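Local structure of periplasmic binding protein/LacI transcriptional regulator (Alkaliphilus metalliredigens, 3CTP) at residues Ser71-Asn76 against Ser269-Leu274; Gln211-Val216 against Val237-Ala242. The protein probably regulates transcription as a LacI-family DNA-binding repressor, and binds beta-D-xylulofuranose in its sugar pocket. One frame throughout, in Å; residues are numbered along the deposited sequence.

Contact 1 of 2, residues Ser71-Asn76 against Ser269-Leu274; sequences SNPFFN and SFIGEL. With XLF (beta-D-xylulofuranose), chain C.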
ATOM      1  N   SER A  71      -1.460   3.049  -2.568  1.00 17.86           N
ATOM      2  CA  SER A  71      -2.347   1.851  -2.354  1.00 16.83           C
ATOM      3  C   SER A  71      -2.076   0.659  -3.267  1.00 14.25           C
ATOM      4  O   SER A  71      -2.401  -0.475  -2.920  1.00 14.58           O
ATOM      5  CB  SER A  71      -3.819   2.168  -2.430  1.00 18.43           C
ATOM      6  OG  SER A  71      -4.292   2.186  -3.764  1.00 22.18           O
ATOM      7  N   ASN A  72      -1.439   0.893  -4.407  1.00  9.90           N
ATOM      8  CA  ASN A  72      -0.921  -0.242  -5.193  1.00  7.75           C
ATOM      9  C   ASN A  72       0.450  -0.634  -4.650  1.00  7.93           C
ATOM     10  O   ASN A  72       1.365   0.193  -4.626  1.00  9.36           O
ATOM     11  CB  ASN A  72      -0.828   0.208  -6.661  1.00  7.96           C
ATOM     12  CG  ASN A  72      -0.275  -0.868  -7.564  1.00  8.96           C
ATOM     13  OD1 ASN A  72       0.346  -1.850  -7.111  1.00 10.44           O
ATOM     14  ND2 ASN A  72      -0.514  -0.703  -8.880  1.00  8.46           N
ATOM     15  N   PRO A  73       0.569  -1.869  -4.145  1.00  8.83           N
ATOM     16  CA  PRO A  73       1.825  -2.322  -3.558  1.00  8.30           C
ATOM     17  C   PRO A  73       3.029  -2.012  -4.404  1.00  9.58           C
ATOM     18  O   PRO A  73       4.077  -1.674  -3.880  1.00 10.01           O
ATOM     19  CB  PRO A  73       1.623  -3.845  -3.466  1.00  9.62           C
ATOM     20  CG  PRO A  73       0.168  -3.947  -3.106  1.00 12.49           C
ATOM     21  CD  PRO A  73      -0.489  -2.906  -4.030  1.00  9.81           C
ATOM     22  N   PHE A  74       2.904  -2.107  -5.721  1.00  7.61           N
ATOM     23  CA  PHE A  74       4.085  -1.869  -6.553  1.00  8.47           C
ATOM     24  C   PHE A  74       4.586  -0.430  -6.341  1.00  9.09           C
ATOM     25  O   PHE A  74       5.794  -0.174  -6.237  1.00  9.68           O
ATOM     26  CB  PHE A  74       3.742  -2.057  -8.049  1.00  8.24           C
ATOM     27  CG  PHE A  74       4.894  -1.689  -8.961  1.00  7.61           C
ATOM     28  CD1 PHE A  74       5.939  -2.578  -9.140  1.00 10.97           C
ATOM     29  CD2 PHE A  74       4.936  -0.444  -9.565  1.00  9.41           C
ATOM     30  CE1 PHE A  74       7.035  -2.229  -9.954  1.00 12.98           C
ATOM     31  CE2 PHE A  74       6.018  -0.066 -10.374  1.00 13.24           C
ATOM     32  CZ  PHE A  74       7.071  -0.972 -10.558  1.00 12.28           C
ATOM     33  N   PHE A  75       3.669   0.525  -6.270  1.00  8.75           N
ATOM     34  CA  PHE A  75       4.142   1.904  -6.117  1.00  7.94           C
ATOM     35  C   PHE A  75       4.645   2.205  -4.713  1.00  8.92           C
ATOM     36  O   PHE A  75       5.530   3.066  -4.555  1.00  9.96           O
ATOM     37  CB  PHE A  75       3.080   2.924  -6.537  1.00  8.86           C
ATOM     38  CG  PHE A  75       2.889   2.964  -8.022  1.00  9.68           C
ATOM     39  CD1 PHE A  75       3.913   3.433  -8.842  1.00  9.56           C
ATOM     40  CD2 PHE A  75       1.727   2.495  -8.588  1.00 10.97           C
ATOM     41  CE1 PHE A  75       3.760   3.432 -10.248  1.00  9.73           C
ATOM     42  CE2 PHE A  75       1.580   2.473  -9.979  1.00  9.73           C
ATOM     43  CZ  PHE A  75       2.586   2.958 -10.803  1.00 12.02           C
ATOM     44  N   ASN A  76       4.102   1.553  -3.702  1.00  9.02           N
ATOM     45  CA  ASN A  76       4.729   1.821  -2.403  1.00  9.22           C
ATOM     46  C   ASN A  76       6.103   1.177  -2.290  1.00  9.95           C
ATOM     47  O   ASN A  76       7.007   1.736  -1.669  1.00 10.69           O
ATOM     48  CB  ASN A  76       3.808   1.588  -1.197  1.00 13.38           C
ATOM     49  CG  ASN A  76       3.343   0.175  -1.035  1.00 15.07           C
ATOM     50  OD1 ASN A  76       4.168  -0.720  -0.788  1.00 21.59           O
ATOM     51  ND2 ASN A  76       1.983  -0.040  -1.009  1.00 12.08           N
ATOM     52  N   SER A 269       4.955  -7.570  -7.255  1.00  9.43           N
ATOM     53  CA  SER A 269       4.788  -6.802  -6.021  1.00  9.59           C
ATOM     54  C   SER A 269       4.396  -7.728  -4.846  1.00  9.84           C
ATOM     55  O   SER A 269       4.075  -8.921  -5.031  1.00  9.89           O
ATOM     56  CB  SER A 269       3.744  -5.699  -6.203  1.00 11.27           C
ATOM     57  OG  SER A 269       2.448  -6.260  -6.356  1.00 11.72           O
ATOM     58  N   PHE A 270       4.447  -7.204  -3.626  1.00  9.25           N
ATOM     59  CA  PHE A 270       4.349  -8.127  -2.509  1.00  9.82           C
ATOM     60  C   PHE A 270       3.009  -8.829  -2.401  1.00  9.78           C
ATOM     61  O   PHE A 270       2.905  -9.886  -1.778  1.00 10.64           O
ATOM     62  CB  PHE A 270       4.742  -7.442  -1.180  1.00  9.51           C
ATOM     63  CG  PHE A 270       3.738  -6.438  -0.659  1.00  9.89           C
ATOM     64  CD1 PHE A 270       2.576  -6.871  -0.031  1.00 12.89           C
ATOM     65  CD2 PHE A 270       4.017  -5.064  -0.699  1.00  9.59           C
ATOM     66  CE1 PHE A 270       1.636  -5.944   0.512  1.00 12.58           C
ATOM     67  CE2 PHE A 270       3.104  -4.129  -0.161  1.00 13.29           C
ATOM     68  CZ  PHE A 270       1.904  -4.579   0.442  1.00 12.44           C
ATOM     69  N   ILE A 271       1.975  -8.275  -3.017  1.00  8.46           N
ATOM     70  CA  ILE A 271       0.650  -8.878  -2.879  1.00  9.13           C
ATOM     71  C   ILE A 271       0.601 -10.280  -3.475  1.00 10.41           C
ATOM     72  O   ILE A 271      -0.180 -11.136  -3.024  1.00 10.50           O
ATOM     73  CB  ILE A 271      -0.444  -7.960  -3.495  1.00  8.33           C
ATOM     74  CG1 ILE A 271      -1.840  -8.437  -3.096  1.00 11.63           C
ATOM     75  CG2 ILE A 271      -0.305  -7.892  -4.992  1.00 10.57           C
ATOM     76  CD1 ILE A 271      -2.137  -8.185  -1.610  1.00 15.45           C
ATOM     77  N   GLY A 272       1.418 -10.538  -4.485  1.00  9.73           N
ATOM     78  CA  GLY A 272       1.415 -11.865  -5.125  1.00 10.72           C
ATOM     79  C   GLY A 272       1.966 -12.991  -4.252  1.00 12.74           C
ATOM     80  O   GLY A 272       1.615 -14.173  -4.436  1.00 13.47           O
ATOM     81  N   GLU A 273       2.802 -12.638  -3.278  1.00 12.70           N
ATOM     82  CA  GLU A 273       3.387 -13.629  -2.385  1.00 15.65           C
ATOM     83  C   GLU A 273       2.578 -13.704  -1.105  1.00 16.58           C
ATOM     84  O   GLU A 273       2.491 -14.735  -0.424  1.00 16.30           O
ATOM     85  CB  GLU A 273       4.861 -13.274  -2.112  1.00 18.65           C
ATOM     86  CG  GLU A 273       5.611 -14.299  -1.257  1.00 30.24           C
ATOM     87  CD  GLU A 273       5.433 -15.748  -1.722  1.00 32.91           C
ATOM     88  OE1 GLU A 273       5.819 -16.067  -2.871  1.00 32.76           O
ATOM     89  OE2 GLU A 273       4.927 -16.580  -0.922  1.00 32.85           O
ATOM     90  N   LEU A 274       1.929 -12.604  -0.786  1.00 15.39           N
ATOM     91  CA  LEU A 274       1.199 -12.522   0.440  1.00 17.87           C
ATOM     92  C   LEU A 274      -0.041 -13.393   0.359  1.00 19.18           C
ATOM     93  O   LEU A 274      -0.391 -14.051   1.348  1.00 21.63           O
ATOM     94  CB  LEU A 274       0.818 -11.062   0.686  1.00 17.28           C
ATOM     95  CG  LEU A 274       0.059 -10.806   1.964  1.00 18.79           C
ATOM     96  CD1 LEU A 274       0.831 -11.366   3.134  1.00 16.78           C
ATOM     97  CD2 LEU A 274      -0.120  -9.312   2.081  1.00 16.00           C
TER
HETATM   98  O4  XLF C 401       1.267   1.154 -15.251  1.00 10.69           O
HETATM   99  C4  XLF C 401       1.525  -0.207 -14.895  1.00  9.94           C
HETATM  100  C5  XLF C 401       0.210  -0.813 -14.427  1.00  7.80           C
HETATM  101  O5  XLF C 401       0.330  -0.972 -13.010  1.00  8.98           O
HETATM  102  C3  XLF C 401       2.433  -0.284 -13.678  1.00  9.19           C
HETATM  103  O3  XLF C 401       3.749  -0.734 -14.026  1.00  9.46           O
HETATM  104  C2  XLF C 401       1.707  -1.287 -12.825  1.00  9.00           C
HETATM  105  O2  XLF C 401       1.950  -2.630 -13.292  1.00  8.32           O
HETATM  106  C1  XLF C 401       2.045  -1.161 -11.354  1.00  6.89           C
HETATM  107  O1  XLF C 401       1.223  -2.065 -10.601  1.00 10.36           O
HETATM  108  O   HOH W   1       0.791  -4.590  -7.980  1.00 11.82           O
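P73, first residue of helix 73-88, lays its CB over one face of the F270 ring as a CH-pi contact, 3.9 Å from the ring centroid and displaced toward the CE2 rim. The two side chains cross at about a right angle, and the CE2 edge of the F270 ring meets N76 OD1 in the ring plane; the amide nitrogen of N76 is bonded to I70 O. Beside this CH-pi contact, P73 CG rests against I271 CB at 4.1 Å, and S269 CB packs on F74 N at 3.7 Å. N72 is the N-cap: with CG anti to the backbone N (chi1 179°), its OD1 turns back to accept from F74 N at 2.9 Å, from above the carbonyl plane, while ND2 donates to XLF O1 at 2.8 Å. A water donates to N72 OD1 and accepts from S269 OG, joining the segments where no direct hydrogen bond does. A leucine in place of N72 would probably leave F74 N uncapped and XLF O1 without this donor. F74, its chi1 also extended (174°), brings CD2 to 3.5 Å from XLF C1, so N72, F74 and F75 line the sugar pocket where the helix starts. I241 of helix 240-252 also touches P73, F141 of strand 138-141 meets F74 and F75, and F214 of the second subunit meets the F270 ring.

Contact 2 of 2, residues Gln211-Val216 against Val237-Ala242; sequences QHDFQV and VFNDIA. With XLF (beta-D-xylulofuranose), chain C.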
ATOM      1  N   GLN A 211     -10.895   0.343 -16.283  1.00  8.99           N
ATOM      2  CA  GLN A 211     -10.633   1.770 -16.556  1.00 10.13           C
ATOM      3  C   GLN A 211      -9.784   2.454 -15.516  1.00 10.34           C
ATOM      4  O   GLN A 211      -9.419   3.656 -15.669  1.00 11.76           O
ATOM      5  CB  GLN A 211     -11.962   2.538 -16.653  1.00 10.84           C
ATOM      6  CG  GLN A 211     -12.882   1.956 -17.724  1.00 11.48           C
ATOM      7  CD  GLN A 211     -12.244   1.984 -19.094  1.00 13.60           C
ATOM      8  OE1 GLN A 211     -11.811   3.043 -19.559  1.00 18.19           O
ATOM      9  NE2 GLN A 211     -12.181   0.825 -19.750  1.00 13.49           N
ATOM     10  N   HIS A 212      -9.469   1.721 -14.446  1.00  9.87           N
ATOM     11  CA  HIS A 212      -8.684   2.279 -13.349  1.00 10.33           C
ATOM     12  C   HIS A 212      -7.708   1.210 -12.868  1.00  9.30           C
ATOM     13  O   HIS A 212      -7.974   0.017 -13.008  1.00 10.15           O
ATOM     14  CB  HIS A 212      -9.585   2.620 -12.150  1.00 12.00           C
ATOM     15  CG  HIS A 212     -10.668   3.596 -12.473  1.00 16.16           C
ATOM     16  ND1 HIS A 212     -11.914   3.202 -12.916  1.00 16.00           N
ATOM     17  CD2 HIS A 212     -10.695   4.949 -12.417  1.00 19.38           C
ATOM     18  CE1 HIS A 212     -12.666   4.274 -13.120  1.00 18.36           C
ATOM     19  NE2 HIS A 212     -11.952   5.348 -12.819  1.00 17.58           N
ATOM     20  N   ASP A 213      -6.602   1.660 -12.285  1.00  8.83           N
ATOM     21  CA  ASP A 213      -5.771   0.773 -11.467  1.00  9.19           C
ATOM     22  C   ASP A 213      -6.574   0.464 -10.200  1.00 11.25           C
ATOM     23  O   ASP A 213      -7.677   0.995  -9.975  1.00 10.87           O
ATOM     24  CB  ASP A 213      -4.460   1.513 -11.127  1.00  9.00           C
ATOM     25  CG  ASP A 213      -3.351   0.603 -10.634  1.00  9.29           C
ATOM     26  OD1 ASP A 213      -3.551  -0.627 -10.536  1.00  9.83           O
ATOM     27  OD2 ASP A 213      -2.253   1.151 -10.374  1.00  9.73           O
ATOM     28  N   PHE A 214      -6.019  -0.377  -9.343  1.00 11.00           N
ATOM     29  CA  PHE A 214      -6.723  -0.732  -8.099  1.00 10.97           C
ATOM     30  C   PHE A 214      -7.214   0.478  -7.313  1.00 11.10           C
ATOM     31  O   PHE A 214      -6.488   1.471  -7.090  1.00 11.40           O
ATOM     32  CB  PHE A 214      -5.780  -1.523  -7.173  1.00 11.66           C
ATOM     33  CG  PHE A 214      -6.423  -1.914  -5.866  1.00 11.63           C
ATOM     34  CD1 PHE A 214      -7.394  -2.903  -5.850  1.00 10.25           C
ATOM     35  CD2 PHE A 214      -6.066  -1.295  -4.676  1.00 14.40           C
ATOM     36  CE1 PHE A 214      -8.037  -3.273  -4.635  1.00 12.75           C
ATOM     37  CE2 PHE A 214      -6.695  -1.681  -3.457  1.00 13.21           C
ATOM     38  CZ  PHE A 214      -7.666  -2.655  -3.450  1.00 13.34           C
ATOM     39  N   GLN A 215      -8.483   0.400  -6.879  1.00 10.71           N
ATOM     40  CA  GLN A 215      -9.050   1.340  -5.937  1.00 12.70           C
ATOM     41  C   GLN A 215      -9.800   0.460  -4.954  1.00 11.57           C
ATOM     42  O   GLN A 215     -10.280  -0.613  -5.328  1.00 11.45           O
ATOM     43  CB  GLN A 215     -10.123   2.203  -6.621  1.00 16.62           C
ATOM     44  CG  GLN A 215      -9.647   3.121  -7.741  1.00 25.44           C
ATOM     45  CD  GLN A 215     -10.819   3.899  -8.383  1.00 21.42           C
ATOM     46  OE1 GLN A 215     -10.883   5.120  -8.286  1.00 33.96           O
ATOM     47  NE2 GLN A 215     -11.744   3.178  -9.009  1.00 27.14           N
ATOM     48  N   VAL A 216      -9.930   0.924  -3.720  1.00 11.84           N
ATOM     49  CA  VAL A 216     -10.601   0.124  -2.711  1.00 12.25           C
ATOM     50  C   VAL A 216     -12.040  -0.186  -3.141  1.00 11.84           C
ATOM     51  O   VAL A 216     -12.563  -1.273  -2.860  1.00 12.64           O
ATOM     52  CB  VAL A 216     -10.558   0.820  -1.355  1.00 13.47           C
ATOM     53  CG1 VAL A 216     -11.408   0.074  -0.338  1.00 17.20           C
ATOM     54  CG2 VAL A 216      -9.097   0.874  -0.898  1.00 15.07           C
ATOM     55  N   VAL A 237      -3.632 -10.920 -16.131  1.00  7.46           N
ATOM     56  CA  VAL A 237      -4.157  -9.665 -15.591  1.00  6.83           C
ATOM     57  C   VAL A 237      -3.056  -8.616 -15.563  1.00  7.38           C
ATOM     58  O   VAL A 237      -1.903  -8.917 -15.243  1.00  8.58           O
ATOM     59  CB  VAL A 237      -4.714  -9.858 -14.161  1.00  8.55           C
ATOM     60  CG1 VAL A 237      -5.453  -8.581 -13.734  1.00  9.27           C
ATOM     61  CG2 VAL A 237      -5.661 -11.062 -14.106  1.00  8.59           C
ATOM     62  N   PHE A 238      -3.405  -7.383 -15.912  1.00  7.32           N
ATOM     63  CA  PHE A 238      -2.381  -6.368 -16.190  1.00  7.64           C
ATOM     64  C   PHE A 238      -1.450  -6.033 -15.038  1.00  8.14           C
ATOM     65  O   PHE A 238      -0.350  -5.515 -15.278  1.00  8.86           O
ATOM     66  CB  PHE A 238      -3.020  -5.079 -16.754  1.00  7.82           C
ATOM     67  CG  PHE A 238      -3.891  -4.332 -15.761  1.00  6.99           C
ATOM     68  CD1 PHE A 238      -3.357  -3.292 -14.995  1.00  7.91           C
ATOM     69  CD2 PHE A 238      -5.246  -4.619 -15.644  1.00  8.09           C
ATOM     70  CE1 PHE A 238      -4.171  -2.613 -14.113  1.00  7.59           C
ATOM     71  CE2 PHE A 238      -6.067  -3.928 -14.770  1.00  7.37           C
ATOM     72  CZ  PHE A 238      -5.522  -2.916 -14.006  1.00  9.57           C
ATOM     73  N   ASN A 239      -1.866  -6.249 -13.788  1.00  6.99           N
ATOM     74  CA  ASN A 239      -0.896  -6.155 -12.694  1.00  5.96           C
ATOM     75  C   ASN A 239      -1.294  -7.023 -11.536  1.00  7.64           C
ATOM     76  O   ASN A 239      -2.359  -7.651 -11.564  1.00  8.81           O
ATOM     77  CB  ASN A 239      -0.604  -4.694 -12.271  1.00  7.00           C
ATOM     78  CG  ASN A 239      -1.763  -4.030 -11.592  1.00  8.04           C
ATOM     79  OD1 ASN A 239      -2.679  -4.691 -11.132  1.00 10.00           O
ATOM     80  ND2 ASN A 239      -1.734  -2.681 -11.519  1.00  8.00           N
ATOM     81  N   ASP A 240      -0.394  -7.152 -10.564  1.00  8.05           N
ATOM     82  CA  ASP A 240      -0.614  -8.111  -9.492  1.00  7.17           C
ATOM     83  C   ASP A 240      -1.767  -7.723  -8.574  1.00  8.37           C
ATOM     84  O   ASP A 240      -2.507  -8.591  -8.125  1.00  8.79           O
ATOM     85  CB  ASP A 240       0.645  -8.315  -8.631  1.00  8.10           C
ATOM     86  CG  ASP A 240       1.746  -9.056  -9.361  1.00  9.23           C
ATOM     87  OD1 ASP A 240       1.498  -9.658 -10.429  1.00  8.96           O
ATOM     88  OD2 ASP A 240       2.887  -9.047  -8.828  1.00 10.87           O
ATOM     89  N   ILE A 241      -1.902  -6.432  -8.271  1.00  8.42           N
ATOM     90  CA  ILE A 241      -3.004  -6.030  -7.365  1.00  7.98           C
ATOM     91  C   ILE A 241      -4.370  -6.236  -8.044  1.00  8.76           C
ATOM     92  O   ILE A 241      -5.324  -6.704  -7.405  1.00  8.70           O
ATOM     93  CB  ILE A 241      -2.785  -4.594  -6.785  1.00  9.62           C
ATOM     94  CG1 ILE A 241      -3.863  -4.255  -5.750  1.00 11.73           C
ATOM     95  CG2 ILE A 241      -2.693  -3.571  -7.890  1.00 10.52           C
ATOM     96  CD1 ILE A 241      -3.764  -5.110  -4.500  1.00 10.79           C
ATOM     97  N   ALA A 242      -4.470  -5.944  -9.340  1.00  8.15           N
ATOM     98  CA  ALA A 242      -5.716  -6.264 -10.049  1.00  7.27           C
ATOM     99  C   ALA A 242      -5.930  -7.791 -10.073  1.00  7.65           C
ATOM    100  O   ALA A 242      -7.044  -8.292  -9.920  1.00  9.83           O
ATOM    101  CB  ALA A 242      -5.656  -5.696 -11.473  1.00  8.58           C
TER
HETATM  102  O4  XLF C 401       1.267   1.154 -15.251  1.00 10.69           O
HETATM  103  C4  XLF C 401       1.525  -0.207 -14.895  1.00  9.94           C
HETATM  104  C5  XLF C 401       0.210  -0.813 -14.427  1.00  7.80           C
HETATM  105  O5  XLF C 401       0.330  -0.972 -13.010  1.00  8.98           O
HETATM  106  C3  XLF C 401       2.433  -0.284 -13.678  1.00  9.19           C
HETATM  107  O3  XLF C 401       3.749  -0.734 -14.026  1.00  9.46           O
HETATM  108  C2  XLF C 401       1.707  -1.287 -12.825  1.00  9.00           C
HETATM  109  O2  XLF C 401       1.950  -2.630 -13.292  1.00  8.32           O
HETATM  110  C1  XLF C 401       2.045  -1.161 -11.354  1.00  6.89           C
HETATM  111  O1  XLF C 401       1.223  -2.065 -10.601  1.00 10.36           O
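N239 and D213 cross at about a right angle, joined by the hydrogen bond that links the two segments: N239 ND2 to D213 OD1, 2.9 Å. N239, the N-cap of helix 240-252, can be followed outward. Its CB packs against the sugar, 3.4 Å from XLF O2. With chi1 at 69°, CG sits between the backbone N and the carbonyl carbon, 3.7 Å from XLF O1. There the amide divides its work: OD1 accepts from A242 N at 2.8 Å, nearly along the C=O axis, and ND2 gives one bond to D213 OD1 and another, almost straight at 168°, to XLF O5 at 3.1 Å. D213 OD1 lies close to the amide plane, although the carboxylate is turned 48° from it. D213 OD1 is gripped from both faces of its plane, by N239 ND2 on one and by the backbone N of the next residue, F214, on the other, while OD2 pairs with R124 in a salt bridge and accepts from N72. One residue past D213, the F214 ring takes I241 CG1 over one face in a CH-pi contact, 3.9 Å from the centroid, and I241 CG2 reaches F214 CB at 3.8 Å. The F238 ring presents its edge to XLF C5. T245 of helix 240-252 also touches F214. D213 is thus a second-shell acid: the four partners would help keep its carboxylate ionised, and through N239, N72 and R124 it probably helps to position three pocket residues that each donate to the sugar.

Contacts 1 and 2 have centres about 11 Å apart and touch directly. Along the chain both segments of contact 2 fall between 71-76 and 269-274. Contact 2 sets the loop after strand 206-209 against the turn after strand 234-237 and the start of helix 240-252; both strands belong to the four-stranded parallel sheet. Contact 1 brings the start of helix 73-88, which follows strand 62-67 of the other, mixed sheet, against helix 271-274. D240 of contact 2 accepts from S269 N of contact 1, a second tie beside the hydrogen bond from N72 ND2 to D213 OD2. Both contacts reach the sugar and the second subunit, so pocket and dimer interface share one buried region, consistent with sugar binding being felt at the interface.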